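Alanine racemase (Corynebacterium glutamicum, PDB 2DY3) is a fold-type III protein of the alanine racemase family, pairing an N-terminal TIM-type barrel with a C-terminal beta domain and binding pyridoxal-5'-phosphate. Local coordinates at residues B[130-134]-B[135-139]. Numbering follows the deposited sequence.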
loop_
_atom_site.group_PDB
_atom_site.type_symbol
_atom_site.label_atom_id
_atom_site.label_comp_id
_atom_site.label_asym_id
_atom_site.label_seq_id
_atom_site.Cartn_x
_atom_site.Cartn_y
_atom_site.Cartn_z
ATOM N N SER B 130 -2.708 -1.849 24.162
ATOM C CA SER B 130 -3.388 -3.137 24.256
ATOM C C SER B 130 -2.781 -3.969 25.389
ATOM O O SER B 130 -1.716 -3.647 25.909
ATOM C CB SER B 130 -3.250 -3.894 22.931
ATOM O OG SER B 130 -3.936 -5.130 22.972
ATOM N N GLY B 131 -3.455 -5.047 25.769
ATOM C CA GLY B 131 -2.926 -5.881 26.834
ATOM C C GLY B 131 -3.610 -5.668 28.171
ATOM O O GLY B 131 -4.242 -4.638 28.400
ATOM N N VAL B 132 -3.476 -6.654 29.053
ATOM C CA VAL B 132 -4.069 -6.615 30.382
ATOM C C VAL B 132 -3.236 -5.707 31.290
ATOM O O VAL B 132 -2.020 -5.879 31.399
ATOM C CB VAL B 132 -4.117 -8.041 30.989
ATOM C CG1 VAL B 132 -4.901 -8.032 32.290
ATOM C CG2 VAL B 132 -4.747 -9.009 29.991
ATOM N N ASP B 133 -3.881 -4.734 31.929
ATOM C CA ASP B 133 -3.153 -3.832 32.811
ATOM C C ASP B 133 -3.181 -4.301 34.258
ATOM O O ASP B 133 -3.987 -5.145 34.637
ATOM C CB ASP B 133 -3.693 -2.401 32.715
ATOM C CG ASP B 133 -5.134 -2.285 33.158
ATOM O OD1 ASP B 133 -5.490 -2.851 34.213
ATOM O OD2 ASP B 133 -5.908 -1.609 32.454
ATOM N N GLU B 134 -2.281 -3.733 35.052
ATOM C CA GLU B 134 -2.112 -4.061 36.466
ATOM C C GLU B 134 -3.378 -4.339 37.275
ATOM O O GLU B 134 -3.445 -5.330 38.006
ATOM C CB GLU B 134 -1.303 -2.948 37.138
ATOM C CG GLU B 134 -0.913 -3.220 38.579
ATOM C CD GLU B 134 0.127 -2.232 39.079
ATOM O OE1 GLU B 134 1.285 -2.315 38.626
ATOM O OE2 GLU B 134 -0.213 -1.364 39.914
ATOM N N GLN B 135 -4.377 -3.471 37.157
ATOM C CA GLN B 135 -5.618 -3.653 37.901
ATOM C C GLN B 135 -6.384 -4.911 37.491
ATOM O O GLN B 135 -7.199 -5.424 38.262
ATOM C CB GLN B 135 -6.527 -2.429 37.730
ATOM C CG GLN B 135 -5.942 -1.127 38.263
ATOM C CD GLN B 135 -5.573 -1.200 39.737
ATOM O OE1 GLN B 135 -4.632 -1.897 40.125
ATOM N NE2 GLN B 135 -6.319 -0.478 40.570
ATOM N N GLU B 136 -6.115 -5.412 36.288
ATOM C CA GLU B 136 -6.801 -6.598 35.781
ATOM C C GLU B 136 -6.004 -7.898 35.955
ATOM O O GLU B 136 -6.570 -8.989 35.864
ATOM C CB GLU B 136 -7.124 -6.417 34.289
ATOM C CG GLU B 136 -7.658 -5.038 33.916
ATOM C CD GLU B 136 -7.809 -4.840 32.413
ATOM O OE1 GLU B 136 -6.834 -5.065 31.668
ATOM O OE2 GLU B 136 -8.909 -4.445 31.974
ATOM N N TRP B 137 -4.702 -7.785 36.207
ATOM C CA TRP B 137 -3.849 -8.968 36.356
ATOM C C TRP B 137 -4.411 -10.026 37.297
ATOM O O TRP B 137 -4.505 -11.198 36.939
ATOM C CB TRP B 137 -2.448 -8.571 36.835
ATOM C CG TRP B 137 -1.715 -7.678 35.897
ATOM C CD1 TRP B 137 -1.994 -7.467 34.579
ATOM C CD2 TRP B 137 -0.542 -6.906 36.190
ATOM N NE1 TRP B 137 -1.066 -6.612 34.031
ATOM C CE2 TRP B 137 -0.164 -6.254 35.000
ATOM C CE3 TRP B 137 0.226 -6.706 37.345
ATOM C CZ2 TRP B 137 0.948 -5.411 34.928
ATOM C CZ3 TRP B 137 1.330 -5.869 37.273
ATOM C CH2 TRP B 137 1.679 -5.233 36.072
ATOM N N GLU B 138 -4.779 -9.606 38.504
ATOM C CA GLU B 138 -5.327 -10.515 39.505
ATOM C C GLU B 138 -6.442 -11.395 38.961
ATOM O O GLU B 138 -6.356 -12.625 39.010
ATOM C CB GLU B 138 -5.862 -9.725 40.703
ATOM C CG GLU B 138 -4.793 -9.111 41.584
ATOM C CD GLU B 138 -3.979 -10.151 42.321
ATOM O OE1 GLU B 138 -3.121 -9.761 43.141
ATOM O OE2 GLU B 138 -4.195 -11.357 42.082
ATOM N N GLY B 139 -7.494 -10.754 38.462
ATOM C CA GLY B 139 -8.630 -11.482 37.930
ATOM C C GLY B 139 -8.295 -12.410 36.780
ATOM O O GLY B 139 -8.705 -13.572 36.778
HETATM O O HOH W 1 -7.081 -5.166 28.839
#
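Asp-133 and Glu-136 form a capping box at the start of helix 134-146, where the loop after strand 117-122 of the TIM-type barrel turns into the helix. Asp-133 N donates to Glu-136 OE1 over 3.0 Å, meeting that oxygen on its anti side, somewhat out of the carboxylate plane. The return bond, from Glu-136 N to Asp-133 OD1, is weak at 3.4 Å, for this N-H is shared and its shorter bond goes to Asp-133 O (2.7 Å). Aspartate suits the N-cap because its short chain, with CG lodged between backbone N and carbonyl carbon (chi1 63°), can fold back over the first turn. Glutamate three residues on is long enough to reach back: its CG leans beside its own backbone N and the chain then runs extended. The two carboxylates end up stacked, their planes 26° apart, and the neighbouring helix N-terminus would be expected to ease this meeting of like charges. A water lies between Gly-131 O and Glu-136 OE1, within hydrogen-bonding distance of each, and Gly-131 O also accepts from Lys-246 of the second subunit. Gly-131 has a positive phi (102°), a backbone shape that glycine takes up readily.

Trp-137 lies on the other flank, where its broad, flat indole can cover the Asp-133/Glu-134 backbone with one face while its N-H serves a carbonyl at the edge. Glu-134 CA sits over the five-membered ring, 3.4 Å from its centroid, in a CH-pi contact. Beyond it the extended Glu-134 side chain passes the six-membered ring at CG and carries its carboxylate to a salt bridge with Arg-179 of helix 169-186, which also packs on the indole. Val-132, buried and branched, lays CG1 on Glu-136 CB and near Trp-137 CD1, while its carbonyl oxygen lies in the indole plane, accepting from Trp-137 NE1 at 2.9 Å.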